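Local structure of porin (Acinetobacter baumannii AB307-0294, 5DL7) at residues L73-F78 and Y106-I111; S197-G202 and A214-L219; L228-K233 and F242-R247; R362-S367 and R394-T399. The protein probably forms a beta-barrel channel through the bacterial outer membrane, admitting small molecules that may include vanillate. All blocks are in the same frame, centred on the assembly; numbering follows the deposited sequence.

In the fold
The four contacts sample one principle, the pairing of neighbouring antiparallel strands around the wall of an OprD-family barrel. Interactions 2 and 3 are close neighbours: strands 210-219 and 223-235 follow each other in chain and sheet, and Ala214 CB packs on Leu228 CD2 at 3.7 Å. Interaction 1 lies across the barrel, its centre about 35 Å from that of interaction 3 and about 37 Å from that of interaction 4. Interaction 4 marks a place where pairing gives way to loop. Interaction 1 lies closest to a calcium site: the Tyr106 side chain is about 5 Å from that of the ligand Asp103, whereas interaction 3 lies away from these sites.

Interaction 1. Residues L73-F78 and Y106-I111; sequences LAMAGF and YGKIGI
Met75 and Lys108 form a hydrogen-bonded antiparallel pair whose side chains meet on one face of the sheet. A bend at the thioether (chi3 -82°) turns the methionine methyl back against the lysine stem, where Met75 CE rests 3.9 Å from Lys108 CG. Farther along, Met75 SD lies 4.1 Å from Lys108 CE, which makes the contact one between thioether and aliphatic chain. Beneath it, reciprocal backbone bonds join Leu73 with Gly110, Met75 with Lys108 and Gly77 with Tyr106. The shortest of them, from Gly77 N to Tyr106 O, measures 2.7 Å. The bare Gly77 backbone lets the tyrosine ring settle beside it, Tyr106 CD1 being 4.0 Å from Gly77 O.

The second shell holds the polar ends. Lys108 NZ donates to the carbonyls of Ser174 and Arg172, and Tyr106 OH bonds to Leu93 O. Phe142, from a loop, meets the Tyr106 ring edge-to-face and also touches Met75. Ala74, Ala76 and Ile109 occupy the other face, on the surface and probably toward lipid. Strand 46-58 flanks strand 66-79 through backbone bonds to Ala74 and Ala76, while strand 105-117 pairs on its far side with strand 120-124.

Interaction 2. Residues S197-G202 and A214-L219; sequences SFYTLG and AYHAEL
Strands 198-202 and 214-219 run antiparallel at 164°, joined by reciprocal backbone bonds at Tyr199-Glu218 and Leu201-His216. On the face bearing these four residues, Tyr199 reaches across to both partners. With its CG set between backbone N and carbonyl carbon (chi1 80°), the ring swings over the neighbouring strand, and Tyr199 CE2 comes within 3.5 Å of Glu218 CB. The phenol oxygen continues to the histidine: His216 NE2 donates to Tyr199 OH over 3.1 Å, in the plane of the imidazole although the bond is bent (138° at the hydrogen). At the other imidazole nitrogen, ND1 is paired with Gln226, so both ends of the ring are tied and its rotation is probably fixed.

On the opposite face, Thr200 OG1 donates to His216 O at 2.7 Å from well above the carbonyl plane, while Leu201 N meets the same oxygen nearly head-on; His216 O is thus gripped by two donors. The threonine hydroxyl also bonds to Thr133 OG1. Phe198 CZ packs 3.6 Å from Ala217 CB, and Leu219 CB lies in plane at the edge of the Phe198 ring. Gly202, whose backbone angles call for glycine, accommodates the Tyr215 ring, with Tyr215 CD1 3.5 Å from Gly202 CA. This is a beta hairpin of a porin barrel wall, with loop residues such as Thr133 and Pro132 packed on the face of Phe198, Thr200 and Tyr215.

Interaction 3. Residues L228-K233 and F242-R247; sequences LGFNGK and FLSDVR
The Phe230 ring receives Val246 over one face and has Ser244 at its edge. Val246 CB sits 3.8 Å above the ring plane, offset toward the rim, in a CH-pi contact; the two side chains lie alongside each other and point the same way. One methyl comes closer still, with Val246 CG2 3.5 Å from Phe230 CZ. Near the ring plane, Ser244 OG approaches Phe230 CE1 to 3.8 Å. The phenylalanine torsion, CG lodged between backbone N and carbonyl carbon (chi1 67°), carries the ring across toward the partner strand.

On the other face of the sheet, within strand 242-247, two flat charged groups meet at an angle. Arg247 takes Asp245 side-on with two nitrogens, NE to OD1 and NH2 to OD2, the latter bond measuring 2.9 Å. Both nitrogens stand well above the carboxylate plane, yet OD1 lies in that of the guanidinium. Arg247 NH1 continues to Pro302 O, and Asn231 OD1 on the same face accepts from Arg211 NE. Farther along, Lys233 CG packs 3.6 Å from Leu243 CD2.

Phe230-Val246 and Gly232-Ser244 supply the backbone bonds of this hairpin, among them Val246 N to Phe230 O at 2.8 Å. Phe230 and Val246 give one face a mainly apolar character, though Ser244 shares it, while Asp245, Arg247 and Asn231 make the other mainly polar; in a barrel wall this is consistent with an outer face toward lipid and an inner face toward the channel.

Interaction 4. Residues R362-S367 and R394-T399; sequences RFKEDS and RNDMPT
At the open end of the beta hairpin of strands 363-375 and 384-395, where the second strand runs out into a loop, Asp366 with Arg394 forms the last regular hydrogen-bonded pair before Asp396 takes over. Reciprocal backbone bonds link Asp366 and Arg394, and above them the side chains make a bidentate salt bridge. Arg394 grips side-on: NE reaches the syn lone pair of Asp366 OD1 at 2.8 Å, while NH1 meets Asp366 OD2 on its syn side, also at 2.8 Å. Both oxygens lie near the guanidinium plane, although the carboxylate is turned 31° from it. A bend in the arginine chain (chi3 -64°) brings NE and NH1 round to the aspartate. Tyr347 OH gives Asp366 OD2 a second partner and so probably steadies the carboxylate.

Two residues along each strand, Asp396 N still donates to Lys364 O, but the return bond comes from a side chain. Lys364 N donates to Asp396 OD1 at 2.9 Å, the carboxylate standing where a backbone carbonyl would serve in a regular ladder. Asn395 closes an Asx turn, its OD1 accepting from Met397 N and steering the chain away from the strand. Around the bend Phe363 packs against the loop. The backbone oxygen Asp396 O lies at its ring edge, 3.4 Å from Phe363 CD1, and Pro398 CD makes an off-centre CH-pi contact, 3.8 Å from Phe363 CE1. A water completes the junction, donating to Arg362 O and, at 2.6 Å, to Asp396 OD2.

Interaction 1. Residues L73-F78 and Y106-I111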
# COMPACT_ATOMS: atom_id res chain seq x y z
N LEU A 73 5.81 -17.92 -2.77
CA LEU A 73 5.39 -17.14 -1.62
C LEU A 73 4.35 -18.11 -0.88
O LEU A 73 3.34 -18.32 -1.46
CB LEU A 73 4.76 -15.94 -2.05
CG LEU A 73 4.26 -14.95 -1.03
CD1 LEU A 73 5.40 -14.38 -0.14
CD2 LEU A 73 3.42 -13.90 -1.68
N ALA A 74 4.54 -18.45 0.32
CA ALA A 74 3.61 -19.34 1.09
C ALA A 74 3.17 -18.61 2.35
O ALA A 74 4.02 -18.03 3.05
CB ALA A 74 4.27 -20.60 1.40
N MET A 75 1.85 -18.64 2.68
CA MET A 75 1.15 -17.79 3.72
C MET A 75 0.24 -18.67 4.51
O MET A 75 -0.44 -19.51 3.93
CB MET A 75 0.41 -16.71 3.10
CG MET A 75 1.26 -15.72 2.33
SD MET A 75 0.49 -14.76 1.07
CE MET A 75 0.53 -16.02 -0.30
N ALA A 76 0.37 -18.66 5.86
CA ALA A 76 -0.56 -19.36 6.74
C ALA A 76 -0.94 -18.36 7.84
O ALA A 76 -0.05 -17.94 8.56
CB ALA A 76 0.04 -20.59 7.26
N GLY A 77 -2.23 -18.11 8.03
CA GLY A 77 -2.77 -17.15 8.97
C GLY A 77 -3.82 -17.69 9.93
O GLY A 77 -4.52 -18.63 9.56
N PHE A 78 -3.84 -17.18 11.15
CA PHE A 78 -4.66 -17.68 12.25
C PHE A 78 -5.33 -16.62 13.00
O PHE A 78 -4.68 -15.63 13.35
CB PHE A 78 -3.74 -18.39 13.29
CG PHE A 78 -2.90 -19.46 12.69
CD1 PHE A 78 -1.73 -19.16 11.95
CD2 PHE A 78 -3.33 -20.73 12.76
CE1 PHE A 78 -0.97 -20.15 11.29
CE2 PHE A 78 -2.51 -21.75 12.22
CZ PHE A 78 -1.36 -21.43 11.44
N TYR A 106 -6.38 -19.52 7.48
CA TYR A 106 -6.37 -19.48 6.06
C TYR A 106 -4.99 -19.57 5.56
O TYR A 106 -4.02 -18.93 6.16
CB TYR A 106 -7.05 -18.30 5.45
CG TYR A 106 -6.47 -16.83 5.60
CD1 TYR A 106 -6.24 -16.27 6.87
CD2 TYR A 106 -6.29 -15.99 4.48
CE1 TYR A 106 -5.81 -14.88 6.97
CE2 TYR A 106 -5.86 -14.61 4.55
CZ TYR A 106 -5.62 -14.11 5.90
OH TYR A 106 -5.31 -12.79 5.97
N GLY A 107 -4.84 -20.26 4.43
CA GLY A 107 -3.53 -20.59 3.89
C GLY A 107 -3.50 -20.39 2.38
O GLY A 107 -4.57 -20.50 1.79
N LYS A 108 -2.34 -20.05 1.73
CA LYS A 108 -2.35 -19.83 0.30
C LYS A 108 -0.92 -19.78 -0.23
O LYS A 108 0.05 -19.56 0.60
CB LYS A 108 -3.08 -18.60 -0.20
CG LYS A 108 -2.93 -17.38 0.71
CD LYS A 108 -3.52 -16.14 0.20
CE LYS A 108 -3.59 -15.07 1.25
NZ LYS A 108 -4.19 -13.82 0.78
N ILE A 109 -0.74 -20.24 -1.41
CA ILE A 109 0.63 -20.37 -1.95
C ILE A 109 0.65 -19.70 -3.32
O ILE A 109 -0.27 -19.96 -4.15
CB ILE A 109 1.21 -21.76 -1.94
CG1 ILE A 109 2.60 -21.79 -2.64
CG2 ILE A 109 0.39 -22.76 -2.75
CD1 ILE A 109 3.35 -23.04 -2.32
N GLY A 110 1.64 -18.85 -3.62
CA GLY A 110 1.93 -18.35 -4.95
C GLY A 110 3.22 -18.79 -5.55
O GLY A 110 4.15 -18.98 -4.84
N ILE A 111 3.20 -19.21 -6.76
CA ILE A 111 4.41 -19.72 -7.44
C ILE A 111 4.65 -18.90 -8.72
O ILE A 111 3.69 -18.54 -9.39
CB ILE A 111 4.16 -21.11 -7.96
CG1 ILE A 111 3.50 -21.96 -6.88
CG2 ILE A 111 5.42 -21.69 -8.47
CD1 ILE A 111 4.47 -22.66 -5.98

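Interaction 2. Residues S197-G202 and A214-L219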
# COMPACT_ATOMS: atom_id res chain seq x y z
N SER A 197 -9.10 -8.12 -17.49
CA SER A 197 -7.67 -7.91 -17.61
C SER A 197 -7.23 -6.50 -17.30
O SER A 197 -7.99 -5.56 -17.34
CB SER A 197 -7.20 -8.44 -18.95
OG SER A 197 -7.49 -7.47 -19.90
N PHE A 198 -5.93 -6.39 -16.96
CA PHE A 198 -5.30 -5.14 -16.60
C PHE A 198 -3.88 -5.25 -17.22
O PHE A 198 -3.20 -6.28 -17.09
CB PHE A 198 -5.22 -4.97 -15.12
CG PHE A 198 -4.43 -3.77 -14.65
CD1 PHE A 198 -3.08 -3.95 -14.41
CD2 PHE A 198 -4.93 -2.47 -14.54
CE1 PHE A 198 -2.27 -2.85 -14.13
CE2 PHE A 198 -4.13 -1.40 -14.06
CZ PHE A 198 -2.78 -1.60 -13.86
N TYR A 199 -3.45 -4.16 -17.81
CA TYR A 199 -2.05 -4.10 -18.21
C TYR A 199 -1.45 -2.73 -17.88
O TYR A 199 -2.16 -1.69 -17.76
CB TYR A 199 -1.86 -4.40 -19.63
CG TYR A 199 -2.10 -3.37 -20.58
CD1 TYR A 199 -1.09 -2.50 -21.00
CD2 TYR A 199 -3.30 -3.23 -21.23
CE1 TYR A 199 -1.36 -1.38 -21.78
CE2 TYR A 199 -3.53 -2.11 -22.09
CZ TYR A 199 -2.57 -1.20 -22.37
OH TYR A 199 -2.86 -0.06 -23.17
N THR A 200 -0.13 -2.77 -17.62
CA THR A 200 0.60 -1.51 -17.38
C THR A 200 2.04 -1.68 -17.95
O THR A 200 2.56 -2.79 -17.97
CB THR A 200 0.60 -1.06 -15.89
OG1 THR A 200 1.07 0.29 -15.75
CG2 THR A 200 1.35 -2.01 -15.07
N LEU A 201 2.57 -0.56 -18.44
CA LEU A 201 3.97 -0.55 -18.84
C LEU A 201 4.58 0.85 -18.63
O LEU A 201 3.93 1.87 -18.59
CB LEU A 201 4.12 -1.03 -20.23
CG LEU A 201 3.81 -0.14 -21.32
CD1 LEU A 201 4.13 -0.86 -22.66
CD2 LEU A 201 2.32 0.22 -21.29
N GLY A 202 5.90 0.85 -18.38
CA GLY A 202 6.58 2.13 -18.27
C GLY A 202 8.00 1.91 -17.80
O GLY A 202 8.63 0.85 -18.01
N ALA A 214 7.44 6.95 -15.11
CA ALA A 214 6.31 7.19 -16.04
C ALA A 214 5.72 5.80 -16.31
O ALA A 214 6.40 4.91 -16.72
CB ALA A 214 6.71 7.90 -17.29
N TYR A 215 4.39 5.72 -16.21
CA TYR A 215 3.71 4.47 -16.55
C TYR A 215 2.34 4.80 -17.17
O TYR A 215 1.71 5.83 -16.89
CB TYR A 215 3.41 3.59 -15.30
CG TYR A 215 4.67 3.12 -14.61
CD1 TYR A 215 5.34 2.02 -15.02
CD2 TYR A 215 5.13 3.92 -13.55
CE1 TYR A 215 6.61 1.70 -14.46
CE2 TYR A 215 6.37 3.58 -12.96
CZ TYR A 215 7.04 2.52 -13.43
OH TYR A 215 8.24 2.24 -12.79
N HIS A 216 1.90 3.90 -17.98
CA HIS A 216 0.54 3.85 -18.55
C HIS A 216 -0.15 2.52 -18.14
O HIS A 216 0.49 1.51 -18.10
CB HIS A 216 0.54 3.99 -20.12
CG HIS A 216 -0.78 3.61 -20.75
ND1 HIS A 216 -1.88 4.44 -20.72
CD2 HIS A 216 -1.20 2.45 -21.30
CE1 HIS A 216 -2.90 3.83 -21.26
NE2 HIS A 216 -2.52 2.66 -21.70
N ALA A 217 -1.42 2.59 -17.90
CA ALA A 217 -2.20 1.41 -17.46
C ALA A 217 -3.63 1.48 -18.09
O ALA A 217 -4.20 2.55 -18.34
CB ALA A 217 -2.39 1.33 -15.98
N GLU A 218 -4.15 0.29 -18.32
CA GLU A 218 -5.54 0.11 -18.75
C GLU A 218 -6.12 -1.03 -17.92
O GLU A 218 -5.71 -2.17 -18.06
CB GLU A 218 -5.67 -0.10 -20.22
CG GLU A 218 -7.13 -0.27 -20.61
CD GLU A 218 -7.30 -0.59 -22.10
OE1 GLU A 218 -6.88 0.20 -22.88
OE2 GLU A 218 -7.66 -1.70 -22.40
N LEU A 219 -7.25 -0.70 -17.23
CA LEU A 219 -8.13 -1.77 -16.64
C LEU A 219 -9.31 -1.88 -17.59
O LEU A 219 -10.10 -0.91 -17.76
CB LEU A 219 -8.59 -1.29 -15.27
CG LEU A 219 -9.49 -2.17 -14.47
CD1 LEU A 219 -8.79 -3.50 -14.15
CD2 LEU A 219 -9.95 -1.51 -13.20

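Interaction 3. Residues L228-K233 and F242-R247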
# COMPACT_ATOMS: atom_id res chain seq x y z
N LEU A 228 3.00 10.13 -13.81
CA LEU A 228 4.34 10.70 -13.92
C LEU A 228 4.77 11.05 -12.51
O LEU A 228 3.93 11.54 -11.73
CB LEU A 228 4.31 12.05 -14.68
CG LEU A 228 3.94 11.88 -16.15
CD1 LEU A 228 3.85 13.36 -16.69
CD2 LEU A 228 5.04 11.14 -16.90
N GLY A 229 6.02 10.87 -12.20
CA GLY A 229 6.46 11.18 -10.80
C GLY A 229 7.95 11.31 -10.70
O GLY A 229 8.70 10.83 -11.56
N PHE A 230 8.39 11.92 -9.59
CA PHE A 230 9.82 11.88 -9.27
C PHE A 230 9.94 11.82 -7.77
O PHE A 230 9.05 12.21 -7.04
CB PHE A 230 10.54 13.04 -9.86
CG PHE A 230 10.21 14.39 -9.30
CD1 PHE A 230 10.81 14.84 -8.13
CD2 PHE A 230 9.32 15.20 -9.89
CE1 PHE A 230 10.47 16.06 -7.59
CE2 PHE A 230 8.99 16.47 -9.37
CZ PHE A 230 9.61 16.92 -8.23
N ASN A 231 11.09 11.35 -7.35
CA ASN A 231 11.46 11.40 -5.93
C ASN A 231 12.95 11.53 -5.73
O ASN A 231 13.73 11.06 -6.54
CB ASN A 231 10.90 10.18 -5.19
CG ASN A 231 11.50 8.86 -5.60
OD1 ASN A 231 11.19 8.30 -6.65
ND2 ASN A 231 12.41 8.30 -4.72
N GLY A 232 13.36 12.24 -4.69
CA GLY A 232 14.76 12.47 -4.54
C GLY A 232 15.19 12.76 -3.14
O GLY A 232 14.34 12.85 -2.23
N LYS A 233 16.49 12.72 -3.00
CA LYS A 233 17.15 13.06 -1.74
C LYS A 233 18.43 13.76 -2.16
O LYS A 233 19.36 13.12 -2.70
CB LYS A 233 17.43 11.79 -0.96
CG LYS A 233 18.28 12.12 0.29
CD LYS A 233 18.38 10.81 1.13
CE LYS A 233 19.35 10.92 2.30
NZ LYS A 233 19.69 9.51 2.74
N PHE A 242 17.47 17.54 1.23
CA PHE A 242 16.12 17.97 0.77
C PHE A 242 15.46 16.79 0.11
O PHE A 242 15.99 16.19 -0.80
CB PHE A 242 16.26 19.07 -0.22
CG PHE A 242 14.97 19.33 -1.00
CD1 PHE A 242 13.86 19.72 -0.34
CD2 PHE A 242 14.93 19.15 -2.36
CE1 PHE A 242 12.59 19.89 -1.02
CE2 PHE A 242 13.72 19.35 -3.06
CZ PHE A 242 12.55 19.71 -2.36
N LEU A 243 14.38 16.32 0.69
CA LEU A 243 13.70 15.11 0.26
C LEU A 243 12.44 15.53 -0.54
O LEU A 243 11.70 16.49 -0.17
CB LEU A 243 13.30 14.24 1.43
CG LEU A 243 14.26 13.84 2.55
CD1 LEU A 243 13.83 12.63 3.29
CD2 LEU A 243 15.62 13.73 2.13
N SER A 244 12.08 14.75 -1.54
CA SER A 244 10.87 15.05 -2.40
C SER A 244 10.28 13.77 -2.87
O SER A 244 10.96 12.77 -3.15
CB SER A 244 11.22 16.06 -3.60
OG SER A 244 12.24 15.38 -4.33
N ASP A 245 8.95 13.77 -3.00
CA ASP A 245 8.24 12.69 -3.64
C ASP A 245 7.01 13.32 -4.24
O ASP A 245 6.15 13.81 -3.46
CB ASP A 245 7.82 11.69 -2.61
CG ASP A 245 7.15 10.36 -3.22
OD1 ASP A 245 6.73 10.30 -4.34
OD2 ASP A 245 7.42 9.30 -2.58
N VAL A 246 6.90 13.27 -5.55
CA VAL A 246 5.81 13.94 -6.25
C VAL A 246 5.18 12.95 -7.19
O VAL A 246 5.87 12.21 -7.88
CB VAL A 246 6.29 15.20 -7.04
CG1 VAL A 246 5.27 15.78 -7.97
CG2 VAL A 246 6.84 16.28 -6.12
N ARG A 247 3.85 12.95 -7.20
CA ARG A 247 3.07 11.94 -7.98
C ARG A 247 1.94 12.60 -8.69
O ARG A 247 1.16 13.36 -8.06
CB ARG A 247 2.55 10.83 -7.07
CG ARG A 247 3.67 10.09 -6.38
CD ARG A 247 3.12 8.93 -5.51
NE ARG A 247 4.21 8.52 -4.55
CZ ARG A 247 4.14 7.63 -3.62
NH1 ARG A 247 3.05 6.99 -3.40
NH2 ARG A 247 5.20 7.41 -2.82

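Interaction 4. Residues R362-S367 and R394-T399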
# COMPACT_ATOMS: atom_id res chain seq x y z
N ARG A 362 -20.02 20.69 0.73
CA ARG A 362 -18.71 20.07 0.73
C ARG A 362 -18.34 19.50 2.05
O ARG A 362 -18.83 19.95 3.13
CB ARG A 362 -17.64 20.98 0.17
CG ARG A 362 -17.90 21.49 -1.25
CD ARG A 362 -17.64 20.38 -2.33
NE ARG A 362 -17.93 20.93 -3.62
CZ ARG A 362 -19.06 20.85 -4.27
NH1 ARG A 362 -20.12 20.30 -3.72
NH2 ARG A 362 -19.22 21.44 -5.44
N PHE A 363 -17.46 18.52 2.08
CA PHE A 363 -17.09 17.79 3.25
C PHE A 363 -15.56 17.99 3.56
O PHE A 363 -14.81 18.58 2.80
CB PHE A 363 -17.47 16.29 3.09
CG PHE A 363 -18.94 16.07 2.83
CD1 PHE A 363 -19.79 16.08 3.90
CD2 PHE A 363 -19.46 16.15 1.53
CE1 PHE A 363 -21.16 15.96 3.84
CE2 PHE A 363 -20.87 15.99 1.40
CZ PHE A 363 -21.66 15.93 2.52
N LYS A 364 -15.23 17.49 4.76
CA LYS A 364 -13.89 17.67 5.30
C LYS A 364 -13.52 16.48 6.12
O LYS A 364 -14.39 15.73 6.70
CB LYS A 364 -13.71 19.07 6.00
CG LYS A 364 -14.53 19.23 7.18
CD LYS A 364 -14.51 20.68 7.65
CE LYS A 364 -15.47 20.63 8.86
NZ LYS A 364 -15.56 21.92 9.46
N GLU A 365 -12.19 16.25 6.27
CA GLU A 365 -11.68 15.14 7.13
C GLU A 365 -10.30 15.47 7.65
O GLU A 365 -9.59 16.27 7.00
CB GLU A 365 -11.68 13.78 6.40
CG GLU A 365 -10.78 13.85 5.19
CD GLU A 365 -10.83 12.60 4.28
OE1 GLU A 365 -11.10 11.50 4.80
OE2 GLU A 365 -10.33 12.60 3.08
N ASP A 366 -9.93 14.90 8.76
CA ASP A 366 -8.56 15.13 9.28
C ASP A 366 -8.08 13.94 10.06
O ASP A 366 -8.87 13.15 10.58
CB ASP A 366 -8.34 16.45 9.95
CG ASP A 366 -8.95 16.64 11.33
OD1 ASP A 366 -9.75 15.80 11.79
OD2 ASP A 366 -8.63 17.68 12.01
N SER A 367 -6.77 13.81 10.12
CA SER A 367 -6.10 12.71 10.87
C SER A 367 -4.88 13.23 11.60
O SER A 367 -4.03 13.88 10.95
CB SER A 367 -5.54 11.71 9.85
OG SER A 367 -6.50 10.96 9.15
N ARG A 394 -11.23 12.13 11.97
CA ARG A 394 -12.59 12.64 12.01
C ARG A 394 -13.03 13.02 10.60
O ARG A 394 -12.19 13.53 9.76
CB ARG A 394 -12.62 13.90 12.78
CG ARG A 394 -12.06 13.89 14.21
CD ARG A 394 -12.13 15.32 14.84
NE ARG A 394 -11.27 16.32 14.14
CZ ARG A 394 -11.39 17.60 14.36
NH1 ARG A 394 -10.70 18.50 13.72
NH2 ARG A 394 -12.28 18.01 15.31
N ASN A 395 -14.32 12.88 10.36
CA ASN A 395 -14.87 13.51 9.16
C ASN A 395 -16.29 13.94 9.40
O ASN A 395 -16.86 13.56 10.48
CB ASN A 395 -14.76 12.60 7.87
CG ASN A 395 -15.70 11.43 7.85
OD1 ASN A 395 -16.87 11.52 8.29
ND2 ASN A 395 -15.21 10.31 7.38
N ASP A 396 -16.88 14.74 8.51
CA ASP A 396 -18.25 15.15 8.66
C ASP A 396 -19.09 14.52 7.49
O ASP A 396 -20.14 15.03 7.09
CB ASP A 396 -18.38 16.67 8.70
CG ASP A 396 -17.99 17.40 7.39
OD1 ASP A 396 -17.42 16.72 6.47
OD2 ASP A 396 -18.12 18.65 7.31
N MET A 397 -18.64 13.42 6.98
CA MET A 397 -19.28 12.74 5.85
C MET A 397 -20.49 11.95 6.31
O MET A 397 -20.57 11.52 7.47
CB MET A 397 -18.29 11.80 5.07
CG MET A 397 -17.22 12.59 4.49
SD MET A 397 -16.20 11.36 3.42
CE MET A 397 -14.65 11.96 3.76
N PRO A 398 -21.42 11.63 5.43
CA PRO A 398 -22.56 10.89 5.77
C PRO A 398 -22.27 9.42 6.10
O PRO A 398 -21.21 8.86 5.81
CB PRO A 398 -23.45 10.97 4.54
CG PRO A 398 -22.81 12.07 3.73
CD PRO A 398 -21.44 12.17 4.11
N THR A 399 -23.19 8.87 6.83
CA THR A 399 -22.98 7.52 7.36
C THR A 399 -22.95 6.37 6.37
O THR A 399 -22.54 5.26 6.70
CB THR A 399 -24.04 7.19 8.52
OG1 THR A 399 -25.28 7.18 7.93
CG2 THR A 399 -23.90 8.23 9.54
O HOH W 1 -17.40 20.38 5.44